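Local structure of uncharacterized IolB-like protein (Salmonella typhimurium LT2, 2QJV) at residues His190-Asn193 / Phe198-Gln201; Gly73-Pro78 / Ile82-Val87; Asn142-Ser147 / Leu153-Val158; Arg202-Asp207 / Thr255-His260; Phe69-Gln74 / Thr98-Leu103. The protein is an uncharacterized nickel-binding cupin of the KduI/IolB family that probably works as a sugar-acid isomerase. The protein carries 2 engineered substitutions. One frame throughout, in Å; residues are numbered along the deposited sequence.

Interaction 1 of 5, residues His190-Asn193 / Phe198-Gln201. With SO4 (sulfate ion), chain J.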
# COMPACT_ATOMS: atom_id res chain seq x y z
N HIS A 190 -6.68 -23.69 5.47
CA HIS A 190 -5.88 -24.51 4.55
C HIS A 190 -4.83 -25.41 5.19
O HIS A 190 -4.17 -25.04 6.18
CB HIS A 190 -5.14 -23.63 3.54
CG HIS A 190 -6.01 -23.00 2.50
ND1 HIS A 190 -6.22 -23.56 1.26
CD2 HIS A 190 -6.69 -21.82 2.50
CE1 HIS A 190 -7.00 -22.76 0.55
NE2 HIS A 190 -7.28 -21.69 1.27
N ARG A 191 -4.68 -26.58 4.58
CA ARG A 191 -3.69 -27.59 4.96
C ARG A 191 -3.03 -28.15 3.69
O ARG A 191 -3.67 -28.20 2.61
CB ARG A 191 -4.32 -28.70 5.81
CG ARG A 191 -5.01 -28.21 7.08
CD ARG A 191 -4.05 -27.83 8.22
NE ARG A 191 -3.88 -28.93 9.15
CZ ARG A 191 -2.98 -29.89 9.09
NH1 ARG A 191 -2.06 -29.93 8.16
NH2 ARG A 191 -3.01 -30.83 9.99
N PHE A 192 -1.77 -28.57 3.83
CA PHE A 192 -0.95 -29.12 2.74
C PHE A 192 -0.25 -30.41 3.11
O PHE A 192 0.09 -30.66 4.28
CB PHE A 192 0.09 -28.08 2.25
CG PHE A 192 -0.54 -26.85 1.74
CD1 PHE A 192 -0.97 -26.77 0.41
CD2 PHE A 192 -0.82 -25.80 2.61
CE1 PHE A 192 -1.65 -25.65 -0.02
CE2 PHE A 192 -1.54 -24.70 2.18
CZ PHE A 192 -1.92 -24.61 0.87
N ASN A 193 -0.13 -31.26 2.08
CA ASN A 193 0.59 -32.51 2.13
C ASN A 193 1.46 -32.65 0.87
O ASN A 193 0.93 -32.74 -0.26
CB ASN A 193 -0.34 -33.72 2.31
CG ASN A 193 0.42 -34.99 2.56
OD1 ASN A 193 1.40 -35.00 3.29
ND2 ASN A 193 -0.00 -36.07 1.93
N PHE A 198 2.30 -24.69 -0.43
CA PHE A 198 1.39 -23.56 -0.51
C PHE A 198 0.49 -23.70 -1.74
O PHE A 198 0.70 -24.55 -2.59
CB PHE A 198 2.17 -22.22 -0.53
CG PHE A 198 2.96 -21.98 -1.78
CD1 PHE A 198 4.29 -22.39 -1.87
CD2 PHE A 198 2.41 -21.29 -2.87
CE1 PHE A 198 5.06 -22.14 -3.04
CE2 PHE A 198 3.16 -21.07 -4.05
CZ PHE A 198 4.49 -21.48 -4.12
N CYS A 199 -0.55 -22.88 -1.75
CA CYS A 199 -1.43 -22.69 -2.88
C CYS A 199 -1.53 -21.18 -3.08
O CYS A 199 -1.06 -20.39 -2.24
CB CYS A 199 -2.81 -23.33 -2.68
SG CYS A 199 -3.87 -22.54 -1.50
N LEU A 200 -2.12 -20.80 -4.20
CA LEU A 200 -2.41 -19.41 -4.53
C LEU A 200 -3.94 -19.24 -4.59
O LEU A 200 -4.64 -19.89 -5.40
CB LEU A 200 -1.75 -19.01 -5.84
CG LEU A 200 -0.21 -19.18 -5.88
CD1 LEU A 200 0.37 -18.87 -7.26
CD2 LEU A 200 0.48 -18.33 -4.80
N GLN A 201 -4.45 -18.41 -3.70
CA GLN A 201 -5.90 -18.13 -3.64
C GLN A 201 -6.11 -16.66 -4.02
O GLN A 201 -5.39 -15.79 -3.55
CB GLN A 201 -6.51 -18.46 -2.28
CG GLN A 201 -8.02 -18.23 -2.24
CD GLN A 201 -8.77 -18.91 -1.12
OE1 GLN A 201 -8.20 -19.31 -0.10
NE2 GLN A 201 -10.07 -19.03 -1.30
S SO4 J . 1.23 -31.24 9.77
O1 SO4 J . 0.60 -30.95 8.47
O2 SO4 J . 2.06 -30.16 10.28
O3 SO4 J . 2.22 -32.33 9.60
O4 SO4 J . 0.19 -31.67 10.71
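Phe192 and His190 on one strand pack against Phe198 and Cys199 on another, His190 also bonding to Gln201, and so join two facing sheets of a cupin barrel; the strand axes run 139° apart. Arg191 NH1 donates to O1 of a sulfate, probably from the crystallisation liquor, at 2.9 Å. Phe198 touches through its backbone: CA sits over one face of the Phe192 ring, 3.9 Å from the centroid, while its side chain leaves the backbone away from Phe192 and its ring meets Arg202 of the second subunit in a cation-pi contact. Cys199 SG lies at the edge of the Phe192 ring, 3.7 Å from CZ, and approaches the His190 ring obliquely at 3.7 Å from CE1. Gln201, with CG anti to the backbone N (chi1 -178°) and the chain extended, reaches that imidazole. Its NE2 bonds to the carbonyl O of His229, a nickel ligand, placing Gln201 in the metal's second shell. The amide plane stands 82° from the imidazole, and His190 NE2 donates to Gln201 OE1 at 2.9 Å.

Interaction 2 of 5, residues Gly73-Pro78 / Ile82-Val87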
# COMPACT_ATOMS: atom_id res chain seq x y z
N GLY A 73 -13.97 -39.16 16.85
CA GLY A 73 -12.92 -38.88 15.90
C GLY A 73 -12.45 -40.21 15.34
O GLY A 73 -12.94 -41.27 15.73
N GLN A 74 -11.52 -40.15 14.42
CA GLN A 74 -10.91 -41.33 13.82
C GLN A 74 -9.58 -40.95 13.15
O GLN A 74 -8.53 -41.46 13.51
CB GLN A 74 -11.87 -41.97 12.82
CG GLN A 74 -11.41 -43.28 12.24
CD GLN A 74 -12.39 -43.75 11.16
OE1 GLN A 74 -13.48 -43.17 10.95
NE2 GLN A 74 -11.98 -44.76 10.46
N ARG A 75 -9.65 -40.10 12.14
CA ARG A 75 -8.45 -39.72 11.39
C ARG A 75 -7.46 -38.94 12.27
O ARG A 75 -7.84 -38.10 13.11
CB ARG A 75 -8.82 -38.93 10.14
CG ARG A 75 -9.27 -37.49 10.35
CD ARG A 75 -9.97 -36.95 9.13
NE ARG A 75 -10.13 -35.51 9.25
CZ ARG A 75 -10.87 -34.73 8.47
NH1 ARG A 75 -11.61 -35.24 7.51
NH2 ARG A 75 -10.88 -33.42 8.69
N MSE A 76 -6.19 -39.26 12.06
CA MSE A 76 -5.07 -38.61 12.73
C MSE A 76 -4.45 -37.52 11.85
O MSE A 76 -3.51 -36.86 12.25
CB MSE A 76 -4.06 -39.66 13.16
CG MSE A 76 -4.70 -40.75 14.07
SE MSE A 76 -5.56 -40.02 15.68
CE MSE A 76 -3.99 -39.43 16.55
N SER A 77 -5.02 -37.35 10.65
CA SER A 77 -4.66 -36.32 9.70
C SER A 77 -5.85 -36.04 8.77
O SER A 77 -6.54 -36.98 8.35
CB SER A 77 -3.48 -36.74 8.83
OG SER A 77 -3.30 -35.79 7.78
N PRO A 78 -6.07 -34.78 8.40
CA PRO A 78 -7.15 -34.54 7.40
C PRO A 78 -6.90 -35.28 6.04
O PRO A 78 -7.84 -35.69 5.37
CB PRO A 78 -7.17 -33.00 7.28
CG PRO A 78 -5.79 -32.59 7.63
CD PRO A 78 -5.42 -33.50 8.78
N ILE A 82 -11.12 -39.19 4.77
CA ILE A 82 -12.30 -39.82 5.35
C ILE A 82 -13.00 -38.73 6.15
O ILE A 82 -12.34 -37.78 6.65
CB ILE A 82 -11.97 -41.14 6.17
CG1 ILE A 82 -11.17 -40.82 7.46
CG2 ILE A 82 -11.31 -42.22 5.26
CD1 ILE A 82 -10.90 -42.07 8.33
N PRO A 83 -14.36 -38.77 6.22
CA PRO A 83 -15.03 -37.66 6.88
C PRO A 83 -14.67 -37.44 8.37
O PRO A 83 -14.39 -38.39 9.10
CB PRO A 83 -16.53 -38.00 6.72
CG PRO A 83 -16.59 -38.90 5.54
CD PRO A 83 -15.34 -39.72 5.62
N ALA A 84 -14.64 -36.17 8.76
CA ALA A 84 -14.44 -35.78 10.15
C ALA A 84 -15.67 -36.15 10.99
O ALA A 84 -16.79 -36.34 10.47
CB ALA A 84 -14.20 -34.29 10.24
N TYR A 85 -15.41 -36.31 12.29
CA TYR A 85 -16.44 -36.27 13.30
C TYR A 85 -16.59 -34.79 13.71
O TYR A 85 -15.59 -34.06 13.82
CB TYR A 85 -16.10 -37.08 14.55
CG TYR A 85 -16.26 -38.56 14.39
CD1 TYR A 85 -15.35 -39.31 13.62
CD2 TYR A 85 -17.28 -39.24 15.04
CE1 TYR A 85 -15.50 -40.70 13.50
CE2 TYR A 85 -17.42 -40.61 14.94
CZ TYR A 85 -16.53 -41.34 14.17
OH TYR A 85 -16.72 -42.69 14.05
N SER A 86 -17.83 -34.39 13.96
CA SER A 86 -18.16 -33.05 14.41
C SER A 86 -19.28 -33.12 15.44
O SER A 86 -20.02 -34.10 15.52
CB SER A 86 -18.61 -32.15 13.23
OG SER A 86 -17.65 -32.21 12.19
N VAL A 87 -19.39 -32.07 16.25
CA VAL A 87 -20.48 -31.93 17.21
C VAL A 87 -21.14 -30.56 17.03
O VAL A 87 -20.44 -29.52 17.06
CB VAL A 87 -20.04 -32.08 18.68
CG1 VAL A 87 -21.27 -31.80 19.62
CG2 VAL A 87 -19.42 -33.46 18.88
O HOH W 1 -14.07 -44.04 15.02
O HOH W 2 -14.24 -41.14 8.96
O HOH W 3 -15.92 -43.87 11.71
O HOH W 4 -12.15 -38.78 11.24
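Arg75 NH1 donates to the carbonyl O of Ile82 at 2.8 Å. The N-H...O angle is 153°, the C=O...N angle of 162° is close to straight, and the oxygen sits in the guanidinium plane. Ala84 CB covers one face of that guanidinium, 3.6 Å above its plane, and Pro78 CA covers the opposite face, so the flat group is held between two carbons. Beside it, Ile82 CD1 rests 3.6 Å from Gln74 CD, the two side chains crossing at about a right angle. Farther along, the Tyr85 ring lies with one face against the backbone of Gly73, whose N is 3.4 Å above the ring plane.

Water extends these direct contacts. One molecule accepts from Arg75 N and donates to Pro83 O; a second donates to both Pro83 O and Gln74 OE1. Two more reach Tyr85 OH, linking it to Gln74 OE1 and to Gly73 O.

The guanidinium is positioned by further bonds: NE donates to Val56 O, and NH1 also forms a salt bridge with Glu157. Only three residues separate the two segments; the first segment and residues 82-85 form a loop that runs into strand 86-89. That strand lies between strands 49-55 and 119-121 of the six-stranded sheet, with Ala84 packed on Val54, while Tyr240 of strand 238-246 touches both Arg75 and Pro78.

Interaction 3 of 5, residues Asn142-Ser147 / Leu153-Val158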
# COMPACT_ATOMS: atom_id res chain seq x y z
N ASN A 142 -19.69 -32.69 2.95
CA ASN A 142 -20.70 -31.75 3.47
C ASN A 142 -21.03 -32.06 4.93
O ASN A 142 -21.93 -32.86 5.24
CB ASN A 142 -21.95 -31.76 2.57
CG ASN A 142 -21.67 -31.20 1.18
OD1 ASN A 142 -21.77 -31.90 0.16
ND2 ASN A 142 -21.26 -29.94 1.14
N ILE A 143 -20.23 -31.46 5.81
CA ILE A 143 -20.36 -31.61 7.26
C ILE A 143 -21.70 -31.02 7.76
O ILE A 143 -22.43 -31.67 8.49
CB ILE A 143 -19.16 -31.00 8.02
CG1 ILE A 143 -17.88 -31.80 7.71
CG2 ILE A 143 -19.47 -30.93 9.56
CD1 ILE A 143 -16.59 -31.13 8.14
N LEU A 144 -22.02 -29.81 7.34
CA LEU A 144 -23.20 -29.12 7.78
C LEU A 144 -23.78 -28.27 6.64
O LEU A 144 -23.56 -27.06 6.57
CB LEU A 144 -22.91 -28.29 9.04
CG LEU A 144 -24.12 -27.67 9.77
CD1 LEU A 144 -25.30 -28.66 9.92
CD2 LEU A 144 -23.64 -27.11 11.12
N PRO A 145 -24.46 -28.93 5.69
CA PRO A 145 -25.04 -28.23 4.54
C PRO A 145 -26.38 -27.56 4.85
O PRO A 145 -26.95 -27.79 5.91
CB PRO A 145 -25.27 -29.34 3.54
CG PRO A 145 -25.49 -30.58 4.39
CD PRO A 145 -24.72 -30.38 5.63
N ASP A 146 -26.90 -26.80 3.89
CA ASP A 146 -28.19 -26.09 4.09
C ASP A 146 -29.42 -27.01 4.10
O ASP A 146 -30.49 -26.57 4.47
CB ASP A 146 -28.36 -24.90 3.11
CG ASP A 146 -28.53 -25.28 1.63
OD1 ASP A 146 -28.70 -26.47 1.25
OD2 ASP A 146 -28.52 -24.30 0.83
N SER A 147 -29.23 -28.28 3.71
CA SER A 147 -30.24 -29.31 3.77
C SER A 147 -30.26 -30.04 5.12
O SER A 147 -31.10 -30.92 5.30
CB SER A 147 -30.00 -30.33 2.64
OG SER A 147 -28.65 -30.78 2.71
N LEU A 153 -24.99 -21.70 10.60
CA LEU A 153 -23.76 -22.37 10.11
C LEU A 153 -23.90 -23.27 8.89
O LEU A 153 -24.82 -24.10 8.79
CB LEU A 153 -23.08 -23.18 11.24
CG LEU A 153 -22.37 -22.42 12.37
CD1 LEU A 153 -22.13 -23.34 13.63
CD2 LEU A 153 -21.06 -21.74 11.88
N LEU A 154 -22.95 -23.11 7.97
CA LEU A 154 -22.79 -23.96 6.81
C LEU A 154 -21.31 -24.33 6.87
O LEU A 154 -20.47 -23.45 6.95
CB LEU A 154 -23.14 -23.22 5.53
CG LEU A 154 -24.61 -22.73 5.38
CD1 LEU A 154 -24.74 -21.71 4.23
CD2 LEU A 154 -25.52 -23.93 5.19
N VAL A 155 -21.01 -25.63 6.84
CA VAL A 155 -19.64 -26.15 7.01
C VAL A 155 -19.37 -27.24 5.96
O VAL A 155 -20.19 -28.14 5.74
CB VAL A 155 -19.36 -26.68 8.45
CG1 VAL A 155 -17.89 -27.15 8.61
CG2 VAL A 155 -19.73 -25.63 9.53
N VAL A 156 -18.23 -27.11 5.29
CA VAL A 156 -17.82 -28.07 4.28
C VAL A 156 -16.28 -28.19 4.31
O VAL A 156 -15.60 -27.25 4.69
CB VAL A 156 -18.32 -27.62 2.86
CG1 VAL A 156 -17.69 -26.26 2.45
CG2 VAL A 156 -18.08 -28.67 1.77
N GLU A 157 -15.76 -29.36 3.95
CA GLU A 157 -14.32 -29.56 3.76
C GLU A 157 -14.12 -30.11 2.32
O GLU A 157 -14.92 -30.91 1.79
CB GLU A 157 -13.67 -30.37 4.91
CG GLU A 157 -14.07 -31.79 5.00
CD GLU A 157 -13.49 -32.55 6.17
OE1 GLU A 157 -12.89 -31.96 7.11
OE2 GLU A 157 -13.75 -33.75 6.19
N VAL A 158 -13.05 -29.64 1.67
CA VAL A 158 -12.73 -29.96 0.29
C VAL A 158 -11.25 -30.36 0.13
O VAL A 158 -10.37 -29.76 0.78
CB VAL A 158 -13.05 -28.74 -0.63
CG1 VAL A 158 -12.73 -29.04 -2.12
CG2 VAL A 158 -14.52 -28.29 -0.46
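A classic beta bulge marks where Ile143 and Leu144 both face Val155, at the corner where the chain leaves strand 138-142. Leu144 and Val155 form an antiparallel hydrogen-bonded pair. Leu144 N donates to Val155 O at 2.9 Å with an N-H...O angle of 166°, and Val155 N returns a bond of equal length to Leu144 O. The same Leu144 oxygen also takes a CA-H...O contact from Leu154 CA at 3.2 Å. On one face of the pair Leu144 CB meets Val155 CB at 3.9 Å, and Leu144 CD2 lies against Leu153 CB. Leu154 heads away from this face, yet its CD2 methyl comes back over the turn to sit 3.4 Å from Asp146 N; the carboxylate of Asp146 accepts from Trp252 N. Ile143 CD1 reaches the carboxylate of Glu157, 3.9 Å from OE1, an oxygen that is bonded to Tyr240 OH. Strand 154-160 runs between strands 138-142 and 238-246, and Ile143 extends beyond this sheet to Cys52 and Val54 on strand 49-55.

Interaction 4 of 5, residues Arg202-Asp207 / Thr255-His260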
# COMPACT_ATOMS: atom_id res chain seq x y z
N ARG A 202 -7.05 -16.39 -4.92
CA ARG A 202 -7.32 -15.05 -5.38
C ARG A 202 -8.76 -14.68 -5.01
O ARG A 202 -9.68 -15.41 -5.32
CB ARG A 202 -7.10 -14.96 -6.89
CG ARG A 202 -7.34 -13.61 -7.49
CD ARG A 202 -7.54 -13.69 -8.97
NE ARG A 202 -7.79 -12.40 -9.56
CZ ARG A 202 -8.27 -12.22 -10.78
NH1 ARG A 202 -8.65 -13.27 -11.53
NH2 ARG A 202 -8.44 -11.00 -11.22
N VAL A 203 -8.92 -13.55 -4.32
CA VAL A 203 -10.22 -12.99 -3.98
C VAL A 203 -10.42 -11.70 -4.78
O VAL A 203 -9.67 -10.74 -4.68
CB VAL A 203 -10.40 -12.79 -2.44
CG1 VAL A 203 -11.76 -12.14 -2.14
CG2 VAL A 203 -10.27 -14.14 -1.70
N TYR A 204 -11.44 -11.69 -5.63
CA TYR A 204 -11.66 -10.57 -6.53
C TYR A 204 -13.12 -10.34 -6.95
O TYR A 204 -13.91 -11.27 -7.06
CB TYR A 204 -10.78 -10.75 -7.80
CG TYR A 204 -11.17 -11.93 -8.72
CD1 TYR A 204 -10.85 -13.24 -8.39
CD2 TYR A 204 -11.88 -11.70 -9.91
CE1 TYR A 204 -11.21 -14.32 -9.24
CE2 TYR A 204 -12.20 -12.74 -10.75
CZ TYR A 204 -11.84 -14.06 -10.40
OH TYR A 204 -12.17 -15.12 -11.23
N THR A 205 -13.43 -9.08 -7.22
CA THR A 205 -14.72 -8.68 -7.71
C THR A 205 -14.69 -8.49 -9.24
O THR A 205 -13.62 -8.36 -9.86
CB THR A 205 -15.19 -7.36 -7.02
OG1 THR A 205 -14.20 -6.34 -7.23
CG2 THR A 205 -15.41 -7.56 -5.54
N ASP A 206 -15.86 -8.48 -9.85
CA ASP A 206 -15.99 -8.18 -11.26
C ASP A 206 -15.31 -6.86 -11.69
O ASP A 206 -14.69 -6.81 -12.72
CB ASP A 206 -17.48 -8.12 -11.67
CG ASP A 206 -18.11 -9.49 -11.80
OD1 ASP A 206 -17.72 -10.24 -12.74
OD2 ASP A 206 -19.02 -9.79 -10.96
N ASP A 207 -15.45 -5.79 -10.90
CA ASP A 207 -14.79 -4.52 -11.24
C ASP A 207 -13.31 -4.42 -10.78
O ASP A 207 -12.68 -3.40 -11.01
CB ASP A 207 -15.60 -3.30 -10.73
CG ASP A 207 -15.63 -3.16 -9.21
OD1 ASP A 207 -15.03 -3.98 -8.46
OD2 ASP A 207 -16.28 -2.19 -8.75
N THR A 255 -23.53 -16.91 -7.56
CA THR A 255 -23.50 -16.53 -8.96
C THR A 255 -22.13 -16.85 -9.53
O THR A 255 -21.11 -16.54 -8.93
CB THR A 255 -23.79 -15.02 -9.17
OG1 THR A 255 -25.03 -14.70 -8.57
CG2 THR A 255 -23.88 -14.66 -10.67
N TRP A 256 -22.11 -17.47 -10.69
CA TRP A 256 -20.87 -17.73 -11.41
C TRP A 256 -20.36 -16.51 -12.18
O TRP A 256 -21.14 -15.79 -12.75
CB TRP A 256 -21.05 -18.88 -12.40
CG TRP A 256 -20.88 -20.23 -11.75
CD1 TRP A 256 -19.78 -20.69 -11.05
CD2 TRP A 256 -21.78 -21.30 -11.82
NE1 TRP A 256 -19.98 -21.98 -10.65
CE2 TRP A 256 -21.20 -22.39 -11.12
CE3 TRP A 256 -23.05 -21.46 -12.40
CZ2 TRP A 256 -21.84 -23.60 -10.97
CZ3 TRP A 256 -23.69 -22.67 -12.26
CH2 TRP A 256 -23.08 -23.73 -11.55
N GLU A 257 -19.05 -16.28 -12.17
CA GLU A 257 -18.43 -15.24 -13.01
C GLU A 257 -18.72 -15.62 -14.44
O GLU A 257 -18.46 -16.77 -14.87
CB GLU A 257 -16.92 -15.15 -12.75
CG GLU A 257 -16.28 -14.03 -13.53
CD GLU A 257 -14.78 -13.90 -13.28
OE1 GLU A 257 -14.21 -14.76 -12.58
OE2 GLU A 257 -14.18 -12.95 -13.83
N GLU A 258 -19.29 -14.70 -15.20
CA GLU A 258 -19.80 -15.04 -16.54
C GLU A 258 -18.74 -15.58 -17.51
O GLU A 258 -19.02 -16.51 -18.29
CB GLU A 258 -20.56 -13.86 -17.17
N ASN A 259 -17.53 -15.03 -17.47
CA ASN A 259 -16.47 -15.45 -18.42
C ASN A 259 -16.00 -16.88 -18.30
O ASN A 259 -15.49 -17.43 -19.27
CB ASN A 259 -15.22 -14.54 -18.31
CG ASN A 259 -15.28 -13.37 -19.29
OD1 ASN A 259 -15.22 -12.23 -18.89
ND2 ASN A 259 -15.42 -13.68 -20.59
N HIS A 260 -16.11 -17.45 -17.10
CA HIS A 260 -15.64 -18.82 -16.84
C HIS A 260 -16.76 -19.85 -16.64
O HIS A 260 -16.44 -21.03 -16.44
CB HIS A 260 -14.71 -18.78 -15.63
CG HIS A 260 -13.74 -17.65 -15.69
ND1 HIS A 260 -12.94 -17.41 -16.79
CD2 HIS A 260 -13.47 -16.67 -14.80
CE1 HIS A 260 -12.21 -16.33 -16.57
NE2 HIS A 260 -12.50 -15.87 -15.36
O HOH W 5 -19.52 -11.91 -14.34
O HOH W 6 -14.92 -10.52 -13.80
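Hydrogen bonding joins Tyr204 to Glu257: the phenol OH donates to Glu257 OE1 over a very short 2.5 Å. OE1 lies at the ring edge, near its plane, while the carboxylate plane is turned 61° from the ring. Glu257 reaches the phenol with CG anti to its backbone N (chi1 -176°) and the rest of the chain extended. The two side chains cross at about a right angle. Van der Waals contact adds His260 CD2, 4.1 Å from Tyr204 OH.

Tyr204 ends strand 198-204 of the cupin barrel, and Glu257 belongs to the C-terminal segment after strand 238-246, so the bond fastens that tail to the barrel. This region also borders the second subunit, where Tyr217 OH bonds Arg202 NH1 and Tyr237 OH bonds His260 ND1. Arg202 NH1 lies over the centre of one Tyr204 ring face, 3.4 Å above it.

Like charges approach where Asp206 OD1 and Glu257 OE2 are 4.6 Å apart. Asp206 OD2 is bonded to Tyr228 OH. Among the waters, one donates to Asp206 OD1 at 2.9 Å and accepts from Glu258 N, while another sits between the two carboxylates, near Asp206 OD1 and Glu257 OE2, its proton sharing unsettled.

Interaction 5 of 5, residues Phe69-Gln74 / Thr98-Leu103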
# COMPACT_ATOMS: atom_id res chain seq x y z
N PHE A 69 -19.93 -37.39 24.62
CA PHE A 69 -19.38 -38.11 23.46
C PHE A 69 -17.96 -38.48 23.83
O PHE A 69 -17.11 -37.62 23.97
CB PHE A 69 -19.40 -37.24 22.22
CG PHE A 69 -20.78 -36.71 21.87
CD1 PHE A 69 -21.69 -37.50 21.16
CD2 PHE A 69 -21.18 -35.45 22.31
CE1 PHE A 69 -22.99 -37.03 20.91
CE2 PHE A 69 -22.45 -34.97 22.04
CZ PHE A 69 -23.34 -35.75 21.34
N TYR A 70 -17.71 -39.78 24.01
CA TYR A 70 -16.39 -40.25 24.44
C TYR A 70 -15.46 -40.66 23.30
O TYR A 70 -15.83 -41.52 22.49
CB TYR A 70 -16.53 -41.45 25.37
CG TYR A 70 -15.19 -41.99 25.88
CD1 TYR A 70 -14.38 -41.21 26.73
CD2 TYR A 70 -14.71 -43.25 25.49
CE1 TYR A 70 -13.15 -41.69 27.19
CE2 TYR A 70 -13.51 -43.74 25.97
CZ TYR A 70 -12.73 -42.95 26.82
OH TYR A 70 -11.52 -43.44 27.27
N ARG A 71 -14.25 -40.10 23.27
CA ARG A 71 -13.25 -40.50 22.26
C ARG A 71 -13.80 -40.57 20.85
O ARG A 71 -13.67 -41.59 20.17
CB ARG A 71 -12.63 -41.87 22.62
CG ARG A 71 -11.50 -41.82 23.61
CD ARG A 71 -10.92 -43.21 23.83
NE ARG A 71 -10.32 -43.80 22.63
CZ ARG A 71 -9.04 -43.72 22.27
NH1 ARG A 71 -8.12 -43.07 22.99
NH2 ARG A 71 -8.67 -44.34 21.16
N ILE A 72 -14.45 -39.50 20.42
CA ILE A 72 -14.97 -39.44 19.04
C ILE A 72 -13.81 -38.98 18.15
O ILE A 72 -12.77 -38.50 18.62
CB ILE A 72 -16.28 -38.59 18.91
CG1 ILE A 72 -16.09 -37.17 19.50
CG2 ILE A 72 -17.44 -39.36 19.56
CD1 ILE A 72 -17.14 -36.10 19.10
N GLY A 73 -13.97 -39.16 16.85
CA GLY A 73 -12.92 -38.88 15.90
C GLY A 73 -12.45 -40.21 15.34
O GLY A 73 -12.94 -41.27 15.73
N GLN A 74 -11.52 -40.15 14.42
CA GLN A 74 -10.91 -41.33 13.82
C GLN A 74 -9.58 -40.95 13.15
O GLN A 74 -8.53 -41.46 13.51
CB GLN A 74 -11.87 -41.97 12.82
CG GLN A 74 -11.41 -43.28 12.24
CD GLN A 74 -12.39 -43.75 11.16
OE1 GLN A 74 -13.48 -43.17 10.95
NE2 GLN A 74 -11.98 -44.76 10.46
N THR A 98 -12.13 -32.36 25.74
CA THR A 98 -10.89 -32.92 26.23
C THR A 98 -10.16 -33.66 25.08
O THR A 98 -10.74 -34.51 24.39
CB THR A 98 -11.13 -33.90 27.42
OG1 THR A 98 -11.82 -33.22 28.48
CG2 THR A 98 -9.82 -34.50 27.95
N ALA A 99 -8.89 -33.33 24.86
CA ALA A 99 -8.08 -34.04 23.88
C ALA A 99 -7.71 -35.45 24.43
O ALA A 99 -7.06 -35.60 25.48
CB ALA A 99 -6.84 -33.21 23.50
N GLU A 100 -8.15 -36.49 23.73
CA GLU A 100 -7.87 -37.89 24.11
C GLU A 100 -6.56 -38.32 23.50
O GLU A 100 -5.85 -39.15 24.06
CB GLU A 100 -9.06 -38.79 23.75
CG GLU A 100 -10.37 -38.44 24.49
CD GLU A 100 -10.33 -38.66 25.99
OE1 GLU A 100 -9.38 -39.28 26.52
OE2 GLU A 100 -11.29 -38.22 26.66
N THR A 101 -6.27 -37.77 22.31
CA THR A 101 -4.98 -37.85 21.68
C THR A 101 -4.62 -36.39 21.42
O THR A 101 -5.40 -35.48 21.73
CB THR A 101 -5.00 -38.61 20.31
OG1 THR A 101 -5.73 -37.84 19.34
CG2 THR A 101 -5.59 -40.05 20.46
N ASP A 102 -3.45 -36.15 20.85
CA ASP A 102 -3.14 -34.79 20.34
C ASP A 102 -4.30 -34.47 19.39
O ASP A 102 -4.79 -35.36 18.65
CB ASP A 102 -1.79 -34.73 19.64
CG ASP A 102 -0.60 -34.84 20.60
OD1 ASP A 102 -0.74 -34.81 21.85
OD2 ASP A 102 0.53 -34.97 20.08
N LEU A 103 -4.77 -33.23 19.44
CA LEU A 103 -5.97 -32.82 18.76
C LEU A 103 -5.87 -31.49 18.03
O LEU A 103 -5.38 -30.47 18.57
CB LEU A 103 -7.10 -32.72 19.80
CG LEU A 103 -8.52 -32.33 19.35
CD1 LEU A 103 -9.22 -33.43 18.50
CD2 LEU A 103 -9.35 -31.90 20.54
O HOH W 7 -8.56 -41.81 25.73
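Arg71 and Glu100 pack most closely through their aliphatic parts, CG of Arg71 lying 3.7 Å from CG of Glu100. The same Arg71 CG also sits over one face of its neighbour Tyr70, 3.6 Å above the ring plane, so the methylene touches both the ring and the glutamate. Tyr70 itself touches the carboxylate through CE1, 4.0 Å from Glu100 OE2, with the ring and carboxylate planes 62° apart. That oxygen has a stronger partner in Ser61 OG, which fixes the carboxylate from the side of strand 60-61. Arg71 and Ile72 together face Ala60 in a G1 beta bulge, and Arg71 adopts the positive phi of 47° usual for the first bulge position. Toward solvent the contact is looser. Arg71 NH1 and Glu100 OE1 stay 5.3 Å apart, too far for a salt bridge, and a water bridges the two: it accepts from Arg71 NH1 at 3.0 Å and donates to Glu100 OE1 at 2.8 Å. Arg71 has a second conformer, making this water bridge doubtful as a permanent link.

From the N terminus, 69-74 opens interaction 5 and overlaps 73-78, which opens interaction 2, at Gly73 and Gln74. Interaction 2 closes a short loop at 82-87, inside the longer loop that interaction 5 closes at 98-103, joining it to Glu100, just after strand 98-99. The others follow in series without crossing. Interaction 3 closes the turn into strand 154-160 and is tied to interaction 2 by the Arg75-Glu157 salt bridge and by Ser86 on Ile143. Interaction 1 links strands 181-193 and 198-204 and meets interaction 2 through Arg191 on Pro78. Interaction 4 continues along strand 198-204 and closes the longest loop, reaching the C-terminal tail, its centre about 40 Å from that of interaction 5.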